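Local coordinates for putative uncharacterized protein (Archaeoglobus fulgidus, PDB 4KPP) that is a membrane transporter of the sodium/calcium exchanger family, exchanging protons for calcium ions across the membrane, at residues A107-I112 with S281-W286; R139-L145 with V328-L334; A322-F326 with Y367-S371. All blocks are in the same frame, centred on the assembly; numbering follows the deposited sequence.

Interaction 1 of 3, residues A107-I112 with S281-W286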
loop_
_atom_site.group_PDB
_atom_site.type_symbol
_atom_site.label_atom_id
_atom_site.label_comp_id
_atom_site.label_asym_id
_atom_site.label_seq_id
_atom_site.Cartn_x
_atom_site.Cartn_y
_atom_site.Cartn_z
ATOM N N ALA A 107 6.109 2.391 -4.208
ATOM C CA ALA A 107 4.997 1.633 -3.647
ATOM C C ALA A 107 3.674 2.041 -4.287
ATOM O O ALA A 107 2.902 1.186 -4.720
ATOM C CB ALA A 107 4.943 1.801 -2.134
ATOM N N ASN A 108 3.431 3.348 -4.359
ATOM C CA ASN A 108 2.202 3.880 -4.943
ATOM C C ASN A 108 2.013 3.518 -6.408
ATOM O O ASN A 108 0.947 3.055 -6.804
ATOM C CB ASN A 108 2.138 5.403 -4.788
ATOM C CG ASN A 108 1.622 5.826 -3.433
ATOM O OD1 ASN A 108 0.426 6.043 -3.252
ATOM N ND2 ASN A 108 2.522 5.938 -2.469
ATOM N N ARG A 109 3.048 3.737 -7.212
ATOM C CA ARG A 109 2.947 3.509 -8.649
ATOM C C ARG A 109 2.865 2.027 -9.002
ATOM O O ARG A 109 2.167 1.643 -9.944
ATOM C CB ARG A 109 4.094 4.199 -9.396
ATOM C CG ARG A 109 4.106 5.714 -9.219
ATOM C CD ARG A 109 4.554 6.437 -10.484
ATOM N NE ARG A 109 5.914 6.075 -10.876
ATOM C CZ ARG A 109 7.008 6.666 -10.410
ATOM N NH1 ARG A 109 6.909 7.647 -9.525
ATOM N NH2 ARG A 109 8.203 6.271 -10.824
ATOM N N LEU A 110 3.565 1.200 -8.234
ATOM C CA LEU A 110 3.523 -0.245 -8.428
ATOM C C LEU A 110 2.134 -0.777 -8.113
ATOM O O LEU A 110 1.642 -1.694 -8.769
ATOM C CB LEU A 110 4.547 -0.932 -7.526
ATOM C CG LEU A 110 4.698 -2.446 -7.676
ATOM C CD1 LEU A 110 5.758 -2.782 -8.718
ATOM C CD2 LEU A 110 5.014 -3.093 -6.334
ATOM N N LEU A 111 1.507 -0.190 -7.099
ATOM C CA LEU A 111 0.192 -0.621 -6.648
ATOM C C LEU A 111 -0.843 -0.437 -7.754
ATOM O O LEU A 111 -1.670 -1.310 -8.000
ATOM C CB LEU A 111 -0.221 0.192 -5.426
ATOM C CG LEU A 111 -1.059 -0.445 -4.320
ATOM C CD1 LEU A 111 -1.940 0.624 -3.696
ATOM C CD2 LEU A 111 -1.887 -1.640 -4.792
ATOM N N ILE A 112 -0.795 0.710 -8.417
ATOM C CA ILE A 112 -1.737 0.996 -9.488
ATOM C C ILE A 112 -1.285 0.372 -10.799
ATOM O O ILE A 112 -2.053 -0.331 -11.453
ATOM C CB ILE A 112 -1.940 2.514 -9.669
ATOM C CG1 ILE A 112 -2.557 3.108 -8.401
ATOM C CG2 ILE A 112 -2.816 2.800 -10.890
ATOM C CD1 ILE A 112 -2.748 4.596 -8.460
ATOM N N SER A 281 -6.181 0.787 -0.098
ATOM C CA SER A 281 -4.756 0.684 0.196
ATOM C C SER A 281 -3.995 1.801 -0.505
ATOM O O SER A 281 -3.016 2.330 0.032
ATOM C CB SER A 281 -4.207 -0.675 -0.238
ATOM O OG SER A 281 -2.810 -0.748 -0.024
ATOM N N LYS A 282 -4.442 2.147 -1.709
ATOM C CA LYS A 282 -3.898 3.301 -2.414
ATOM C C LYS A 282 -4.141 4.560 -1.597
ATOM O O LYS A 282 -3.268 5.413 -1.501
ATOM C CB LYS A 282 -4.502 3.431 -3.818
ATOM C CG LYS A 282 -4.275 4.783 -4.500
ATOM C CD LYS A 282 -2.799 5.098 -4.719
ATOM C CE LYS A 282 -2.635 6.512 -5.272
ATOM N NZ LYS A 282 -1.213 6.922 -5.442
ATOM N N VAL A 283 -5.318 4.663 -0.986
ATOM C CA VAL A 283 -5.653 5.834 -0.179
ATOM C C VAL A 283 -4.662 6.051 0.967
ATOM O O VAL A 283 -4.101 7.140 1.096
ATOM C CB VAL A 283 -7.098 5.768 0.382
ATOM C CG1 VAL A 283 -7.394 6.984 1.255
ATOM C CG2 VAL A 283 -8.103 5.673 -0.750
ATOM N N ASN A 284 -4.434 5.028 1.792
ATOM C CA ASN A 284 -3.521 5.201 2.927
ATOM C C ASN A 284 -2.069 5.422 2.504
ATOM O O ASN A 284 -1.349 6.214 3.117
ATOM C CB ASN A 284 -3.645 4.075 3.972
ATOM C CG ASN A 284 -2.979 2.779 3.543
ATOM O OD1 ASN A 284 -1.753 2.672 3.526
ATOM N ND2 ASN A 284 -3.788 1.774 3.232
ATOM N N GLN A 285 -1.646 4.740 1.444
ATOM C CA GLN A 285 -0.277 4.886 0.964
ATOM C C GLN A 285 -0.051 6.244 0.303
ATOM O O GLN A 285 1.084 6.705 0.173
ATOM C CB GLN A 285 0.104 3.735 0.028
ATOM C CG GLN A 285 0.206 2.397 0.753
ATOM C CD GLN A 285 0.619 1.255 -0.150
ATOM O OE1 GLN A 285 1.779 1.149 -0.541
ATOM N NE2 GLN A 285 -0.332 0.387 -0.478
ATOM N N TRP A 286 -1.143 6.889 -0.092
ATOM C CA TRP A 286 -1.067 8.181 -0.759
ATOM C C TRP A 286 -1.486 9.295 0.199
ATOM O O TRP A 286 -1.650 10.445 -0.202
ATOM C CB TRP A 286 -1.937 8.165 -2.021
ATOM C CG TRP A 286 -1.714 9.292 -2.989
ATOM C CD1 TRP A 286 -2.679 10.051 -3.589
ATOM C CD2 TRP A 286 -0.457 9.779 -3.485
ATOM N NE1 TRP A 286 -2.104 10.979 -4.420
ATOM C CE2 TRP A 286 -0.742 10.835 -4.374
ATOM C CE3 TRP A 286 0.879 9.429 -3.262
ATOM C CZ2 TRP A 286 0.258 11.542 -5.039
ATOM C CZ3 TRP A 286 1.870 10.135 -3.922
ATOM C CH2 TRP A 286 1.554 11.178 -4.801
#
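The contact belongs to the helix core of the exchanger, where N108 of helix 96-127 meets K282 and Q285 near the C-terminal end of helix 271-285, and W286 just after it. The two short segments run antiparallel at 167°, with axes 10.1 Å apart at closest approach. The side-chain amide of N108 bridges them and uses both of its ends. N108 OD1 accepts a hydrogen bond of 2.9 Å from K282 NZ, which is tilted modestly from the carbonyl plane. N108 ND2 donates to Q285 O at 3.1 Å. This bond is fairly straight at the hydrogen, 164°, and Q285 O lies in the amide plane of N108. Seen from the acceptor, however, ND2 stands well above the carbonyl plane of Q285. ND2 also reaches M104 O in its own helix, so these bonds fix which end of the amide is oxygen.

The contact lies about 5 Å, centre to centre, from the middle of the chain. It joins two helices far apart in sequence inside the membrane bundle of this sodium/calcium exchanger family protein. Its touching residues are all buried.

K282 bends at its second torsion (chi2 62°), which carries its amine back toward N108. There K282 NZ lies 3.4 Å above the plane of the W286 ring, offset toward the rim, and also hydrogen-bonds S324 OG. The apolar part of the lysine is touched by I112, whose CD1 is 3.7 Å from K282 CE. L111 CD1 presses on the backbone, 3.5 Å from K282 N, and also meets the amide of Q285. That amide is turned back along its own helix, with Q285 NE2 donating to S281 OG at 2.8 Å. Q285 NE2 also hydrogen-bonds E255, and S281 OG is hydrogen-bonded to E258.

Interaction 2 of 3, residues R139-L145 with V328-L334. With CA (calcium ion), chain D.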
loop_
_atom_site.group_PDB
_atom_site.type_symbol
_atom_site.label_atom_id
_atom_site.label_comp_id
_atom_site.label_asym_id
_atom_site.label_seq_id
_atom_site.Cartn_x
_atom_site.Cartn_y
_atom_site.Cartn_z
ATOM N N ARG A 139 -16.970 5.839 -4.154
ATOM C CA ARG A 139 -17.003 7.297 -4.290
ATOM C C ARG A 139 -16.366 8.008 -3.097
ATOM O O ARG A 139 -15.889 9.134 -3.219
ATOM C CB ARG A 139 -18.435 7.797 -4.486
ATOM C CG ARG A 139 -19.130 7.282 -5.734
ATOM C CD ARG A 139 -20.388 8.093 -6.010
ATOM N NE ARG A 139 -21.389 7.350 -6.773
ATOM C CZ ARG A 139 -21.478 7.358 -8.100
ATOM N NH1 ARG A 139 -22.425 6.655 -8.705
ATOM N NH2 ARG A 139 -20.620 8.066 -8.820
ATOM N N LEU A 140 -16.373 7.346 -1.946
ATOM C CA LEU A 140 -15.705 7.853 -0.757
ATOM C C LEU A 140 -14.207 7.971 -1.030
ATOM O O LEU A 140 -13.641 9.064 -0.964
ATOM C CB LEU A 140 -15.952 6.911 0.429
ATOM C CG LEU A 140 -15.912 7.432 1.874
ATOM C CD1 LEU A 140 -15.565 6.297 2.832
ATOM C CD2 LEU A 140 -14.967 8.608 2.075
ATOM N N GLU A 141 -13.571 6.843 -1.333
ATOM C CA GLU A 141 -12.129 6.826 -1.564
ATOM C C GLU A 141 -11.730 7.698 -2.750
ATOM O O GLU A 141 -10.653 8.283 -2.751
ATOM C CB GLU A 141 -11.594 5.397 -1.740
ATOM C CG GLU A 141 -12.652 4.323 -1.872
ATOM C CD GLU A 141 -13.199 3.860 -0.532
ATOM O OE1 GLU A 141 -12.393 3.526 0.362
ATOM O OE2 GLU A 141 -14.437 3.831 -0.376
ATOM N N ILE A 142 -12.605 7.785 -3.749
ATOM C CA ILE A 142 -12.371 8.640 -4.913
ATOM C C ILE A 142 -12.193 10.100 -4.500
ATOM O O ILE A 142 -11.280 10.786 -4.966
ATOM C CB ILE A 142 -13.529 8.536 -5.929
ATOM C CG1 ILE A 142 -13.556 7.146 -6.566
ATOM C CG2 ILE A 142 -13.406 9.607 -7.005
ATOM C CD1 ILE A 142 -14.656 6.965 -7.595
ATOM N N PHE A 143 -13.070 10.562 -3.616
ATOM C CA PHE A 143 -13.029 11.929 -3.112
ATOM C C PHE A 143 -11.706 12.241 -2.421
ATOM O O PHE A 143 -11.075 13.264 -2.697
ATOM C CB PHE A 143 -14.191 12.158 -2.144
ATOM C CG PHE A 143 -14.197 13.518 -1.507
ATOM C CD1 PHE A 143 -14.755 14.601 -2.164
ATOM C CD2 PHE A 143 -13.660 13.708 -0.244
ATOM C CE1 PHE A 143 -14.766 15.855 -1.577
ATOM C CE2 PHE A 143 -13.669 14.952 0.348
ATOM C CZ PHE A 143 -14.221 16.030 -0.318
ATOM N N PHE A 144 -11.288 11.358 -1.521
ATOM C CA PHE A 144 -10.060 11.576 -0.769
ATOM C C PHE A 144 -8.817 11.391 -1.621
ATOM O O PHE A 144 -7.793 12.024 -1.379
ATOM C CB PHE A 144 -10.012 10.688 0.472
ATOM C CG PHE A 144 -10.790 11.240 1.623
ATOM C CD1 PHE A 144 -10.251 12.239 2.416
ATOM C CD2 PHE A 144 -12.067 10.782 1.900
ATOM C CE1 PHE A 144 -10.966 12.764 3.472
ATOM C CE2 PHE A 144 -12.785 11.303 2.955
ATOM C CZ PHE A 144 -12.234 12.295 3.740
ATOM N N LEU A 145 -8.919 10.527 -2.624
ATOM C CA LEU A 145 -7.837 10.333 -3.579
ATOM C C LEU A 145 -7.630 11.612 -4.378
ATOM O O LEU A 145 -6.502 12.011 -4.654
ATOM C CB LEU A 145 -8.165 9.174 -4.516
ATOM C CG LEU A 145 -7.196 7.992 -4.542
ATOM C CD1 LEU A 145 -6.512 7.821 -3.197
ATOM C CD2 LEU A 145 -7.947 6.725 -4.926
ATOM N N VAL A 328 -7.816 8.269 -10.493
ATOM C CA VAL A 328 -9.078 8.846 -10.037
ATOM C C VAL A 328 -10.089 8.960 -11.176
ATOM O O VAL A 328 -11.253 8.579 -11.029
ATOM C CB VAL A 328 -8.861 10.247 -9.423
ATOM C CG1 VAL A 328 -10.183 10.988 -9.286
ATOM C CG2 VAL A 328 -8.168 10.137 -8.083
ATOM N N ALA A 329 -9.638 9.487 -12.310
ATOM C CA ALA A 329 -10.509 9.699 -13.460
ATOM C C ALA A 329 -11.089 8.384 -13.983
ATOM O O ALA A 329 -12.224 8.340 -14.455
ATOM C CB ALA A 329 -9.754 10.434 -14.566
ATOM N N ILE A 330 -10.300 7.320 -13.895
ATOM C CA ILE A 330 -10.724 5.995 -14.335
ATOM C C ILE A 330 -11.782 5.406 -13.405
ATOM O O ILE A 330 -12.712 4.741 -13.854
ATOM C CB ILE A 330 -9.512 5.035 -14.438
ATOM C CG1 ILE A 330 -8.709 5.336 -15.703
ATOM C CG2 ILE A 330 -9.950 3.577 -14.426
ATOM C CD1 ILE A 330 -7.516 4.426 -15.894
ATOM N N LEU A 331 -11.646 5.666 -12.109
ATOM C CA LEU A 331 -12.579 5.131 -11.121
ATOM C C LEU A 331 -13.942 5.826 -11.120
ATOM O O LEU A 331 -14.900 5.317 -10.540
ATOM C CB LEU A 331 -11.968 5.220 -9.722
ATOM C CG LEU A 331 -10.643 4.494 -9.493
ATOM C CD1 LEU A 331 -10.164 4.703 -8.066
ATOM C CD2 LEU A 331 -10.763 3.011 -9.819
ATOM N N LEU A 332 -14.023 6.989 -11.761
ATOM C CA LEU A 332 -15.227 7.821 -11.698
ATOM C C LEU A 332 -16.508 7.150 -12.215
ATOM O O LEU A 332 -17.595 7.394 -11.688
ATOM C CB LEU A 332 -15.000 9.157 -12.412
ATOM C CG LEU A 332 -14.166 10.197 -11.661
ATOM C CD1 LEU A 332 -13.892 11.395 -12.554
ATOM C CD2 LEU A 332 -14.861 10.632 -10.376
ATOM N N ASP A 333 -16.381 6.307 -13.235
ATOM C CA ASP A 333 -17.542 5.610 -13.788
ATOM C C ASP A 333 -17.881 4.344 -12.992
ATOM O O ASP A 333 -18.764 3.577 -13.378
ATOM C CB ASP A 333 -17.333 5.286 -15.274
ATOM C CG ASP A 333 -16.034 4.551 -15.537
ATOM O OD1 ASP A 333 -15.301 4.278 -14.563
ATOM O OD2 ASP A 333 -15.754 4.239 -16.716
ATOM N N LEU A 334 -17.187 4.151 -11.871
ATOM C CA LEU A 334 -17.354 2.973 -11.014
ATOM C C LEU A 334 -17.151 1.665 -11.777
ATOM O O LEU A 334 -17.767 0.645 -11.461
ATOM C CB LEU A 334 -18.720 2.982 -10.312
ATOM C CG LEU A 334 -18.928 4.085 -9.270
ATOM C CD1 LEU A 334 -20.275 3.946 -8.580
ATOM C CD2 LEU A 334 -17.798 4.063 -8.254
HETATM CA CA CA D . -13.488 3.187 -15.721
HETATM O O HOH W 1 -18.304 8.701 -9.203
#
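One face of the R139 guanidinium carries L334 CD1, which sits 3.4 Å above its plane and toward the rim. The carbonyl of L332 approaches the same group obliquely and makes no direct bond to it. A water lies between them and hydrogen-bonds L332 O. R139 NH2 forms a salt bridge with E381. I142 packs against the segment 328-334. Its CG1 branch is anti to the carbonyl carbon (chi1 -68°) and extended beyond (chi2 -179°). Together these torsions place I142 CD1 3.4 Å from L331 O and 3.8 Å from L331 CB. I142 CG2 goes the other way and meets L332 CD2 at 3.8 Å. An alanine in place of I142 is likely to leave L331 and L332 without their shared apolar neighbour and open a gap beside the turn. One turn further along, L145 CB packs on V328 CG2 at 3.7 Å.

Residues L331 to L334 form a type I turn, and the same segment binds a calcium ion through I330 O at 2.5 Å and both carboxylate oxygens of D333. K335 and E340 also bind the ion. The chemistry is therefore divided: apolar side chains hold the turn against helix 138-152, while oxygens of the same segment hold the calcium.

Interaction 3 of 3, residues A322-F326 with Y367-S371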
loop_
_atom_site.group_PDB
_atom_site.type_symbol
_atom_site.label_atom_id
_atom_site.label_comp_id
_atom_site.label_asym_id
_atom_site.label_seq_id
_atom_site.Cartn_x
_atom_site.Cartn_y
_atom_site.Cartn_z
ATOM N N ALA A 322 0.560 12.437 -10.985
ATOM C CA ALA A 322 -0.015 12.384 -12.322
ATOM C C ALA A 322 -0.714 11.052 -12.566
ATOM O O ALA A 322 -1.840 11.019 -13.063
ATOM C CB ALA A 322 1.057 12.628 -13.376
ATOM N N GLN A 323 -0.042 9.960 -12.211
ATOM C CA GLN A 323 -0.631 8.632 -12.326
ATOM C C GLN A 323 -1.882 8.516 -11.463
ATOM O O GLN A 323 -2.841 7.838 -11.832
ATOM C CB GLN A 323 0.370 7.553 -11.907
ATOM C CG GLN A 323 -0.147 6.134 -12.111
ATOM C CD GLN A 323 0.590 5.113 -11.267
ATOM O OE1 GLN A 323 0.960 5.389 -10.126
ATOM N NE2 GLN A 323 0.810 3.929 -11.823
ATOM N N SER A 324 -1.861 9.183 -10.313
ATOM C CA SER A 324 -2.968 9.115 -9.364
ATOM C C SER A 324 -4.179 9.904 -9.848
ATOM O O SER A 324 -5.319 9.535 -9.571
ATOM C CB SER A 324 -2.524 9.605 -7.984
ATOM O OG SER A 324 -1.420 8.851 -7.517
ATOM N N LEU A 325 -3.923 10.991 -10.570
ATOM C CA LEU A 325 -4.988 11.766 -11.191
ATOM C C LEU A 325 -5.696 10.895 -12.220
ATOM O O LEU A 325 -6.926 10.825 -12.260
ATOM C CB LEU A 325 -4.408 12.996 -11.885
ATOM C CG LEU A 325 -5.181 14.313 -11.774
ATOM C CD1 LEU A 325 -4.919 15.194 -12.996
ATOM C CD2 LEU A 325 -6.672 14.076 -11.569
ATOM N N PHE A 326 -4.902 10.231 -13.050
ATOM C CA PHE A 326 -5.420 9.335 -14.070
ATOM C C PHE A 326 -6.179 8.164 -13.446
ATOM O O PHE A 326 -7.180 7.698 -13.996
ATOM C CB PHE A 326 -4.274 8.834 -14.949
ATOM C CG PHE A 326 -4.720 7.989 -16.102
ATOM C CD1 PHE A 326 -5.594 8.497 -17.051
ATOM C CD2 PHE A 326 -4.259 6.689 -16.245
ATOM C CE1 PHE A 326 -6.006 7.718 -18.123
ATOM C CE2 PHE A 326 -4.664 5.909 -17.309
ATOM C CZ PHE A 326 -5.539 6.422 -18.250
ATOM N N TYR A 367 -0.421 11.282 -18.541
ATOM C CA TYR A 367 -1.351 10.988 -17.455
ATOM C C TYR A 367 -2.343 12.128 -17.268
ATOM O O TYR A 367 -3.553 11.915 -17.237
ATOM C CB TYR A 367 -0.591 10.786 -16.145
ATOM C CG TYR A 367 -0.022 9.402 -15.936
ATOM C CD1 TYR A 367 -0.729 8.267 -16.312
ATOM C CD2 TYR A 367 1.222 9.232 -15.347
ATOM C CE1 TYR A 367 -0.208 7.001 -16.109
ATOM C CE2 TYR A 367 1.749 7.978 -15.139
ATOM C CZ TYR A 367 1.034 6.864 -15.522
ATOM O OH TYR A 367 1.572 5.616 -15.312
ATOM N N ILE A 368 -1.813 13.340 -17.146
ATOM C CA ILE A 368 -2.627 14.522 -16.903
ATOM C C ILE A 368 -3.541 14.833 -18.082
ATOM O O ILE A 368 -4.734 15.080 -17.902
ATOM C CB ILE A 368 -1.748 15.748 -16.595
ATOM C CG1 ILE A 368 -0.954 15.522 -15.305
ATOM C CG2 ILE A 368 -2.599 17.004 -16.484
ATOM C CD1 ILE A 368 0.015 16.644 -14.975
ATOM N N ILE A 369 -2.980 14.817 -19.286
ATOM C CA ILE A 369 -3.747 15.161 -20.477
ATOM C C ILE A 369 -4.827 14.117 -20.774
ATOM O O ILE A 369 -5.916 14.462 -21.217
ATOM C CB ILE A 369 -2.826 15.410 -21.695
ATOM C CG1 ILE A 369 -1.984 16.667 -21.458
ATOM C CG2 ILE A 369 -3.634 15.566 -22.972
ATOM C CD1 ILE A 369 -0.993 16.960 -22.555
ATOM N N LEU A 370 -4.532 12.846 -20.503
ATOM C CA LEU A 370 -5.541 11.789 -20.615
ATOM C C LEU A 370 -6.664 11.972 -19.598
ATOM O O LEU A 370 -7.816 11.636 -19.866
ATOM C CB LEU A 370 -4.915 10.405 -20.421
ATOM C CG LEU A 370 -4.156 9.777 -21.591
ATOM C CD1 LEU A 370 -3.567 8.440 -21.170
ATOM C CD2 LEU A 370 -5.069 9.603 -22.789
ATOM N N SER A 371 -6.318 12.500 -18.429
ATOM C CA SER A 371 -7.279 12.667 -17.343
ATOM C C SER A 371 -8.353 13.704 -17.649
ATOM O O SER A 371 -9.528 13.494 -17.357
ATOM C CB SER A 371 -6.554 13.062 -16.055
ATOM O OG SER A 371 -5.644 12.056 -15.655
HETATM O O HOH W 2 -0.084 3.420 -14.191
#
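Segments 322-326 and 367-371 are helical and run nearly parallel, crossing at 21° with axes 8.1 Å apart. The nearest CA pairs are F326 CA and S371 CA at 5.0 Å, and A322 CA and Y367 CA at 5.5 Å. This is close packing of two helices of the membrane bundle, and helix 357-377 overlaps a predicted transmembrane span. The small residues A322 and S371, one in each pair, both point at the opposing helix.

The Y367 ring lies over the backbone at Q323. Its CG is anti to the carbonyl carbon (chi1 -83°), which helps to lay the ring there. Q323 CA sits over the middle of the Y367 ring, 3.6 Å from its centroid, in a CH-pi contact. The glutamine side chain then continues alongside the tyrosine, pointing the same way. A water joins their polar ends, at 2.6 Å from Q323 NE2 and 3.0 Å from Y367 OH.

F326 and Y367 form an oblique aromatic pair, their ring planes 34° apart. F326 CE1 also meets L370 CB at 3.7 Å. S371 OG lies at the edge of the F326 ring and close to the F326 backbone. S371 OG donates to Y367 O, 2.6 Å away in its own helix, so this hydroxyl is satisfied without crossing to the other segment.

L370 lies on the surface, and its side chain touches L347 of helix 338-353. The same helix packs on F326 through L344 and on Y367 through L347. Helix 138-152 adds F146 against L325 and T149 against S324, so helix 311-331 here touches helices 138-152, 338-353 and 357-377.

In the fold
The three contacts form a connected group around helix 311-331, which supplies a segment to interactions 2 and 3. Interaction 1 reaches interaction 3 through two hydrogen bonds: K282 NZ to S324 OG at 2.8 Å, and Q323 NE2 to R109 O at 3.3 Å. It reaches interaction 2 by packing, with V283 CG2 3.6 Å from L145 CD1. Interactions 2 and 3 touch more lightly, A329 CB lying 4.1 Å from S371 O. The bound calcium belongs to interaction 2. The side chain of F326 in interaction 3 is about 9 Å from the ion, and that of I112 in interaction 1 about 12 Å.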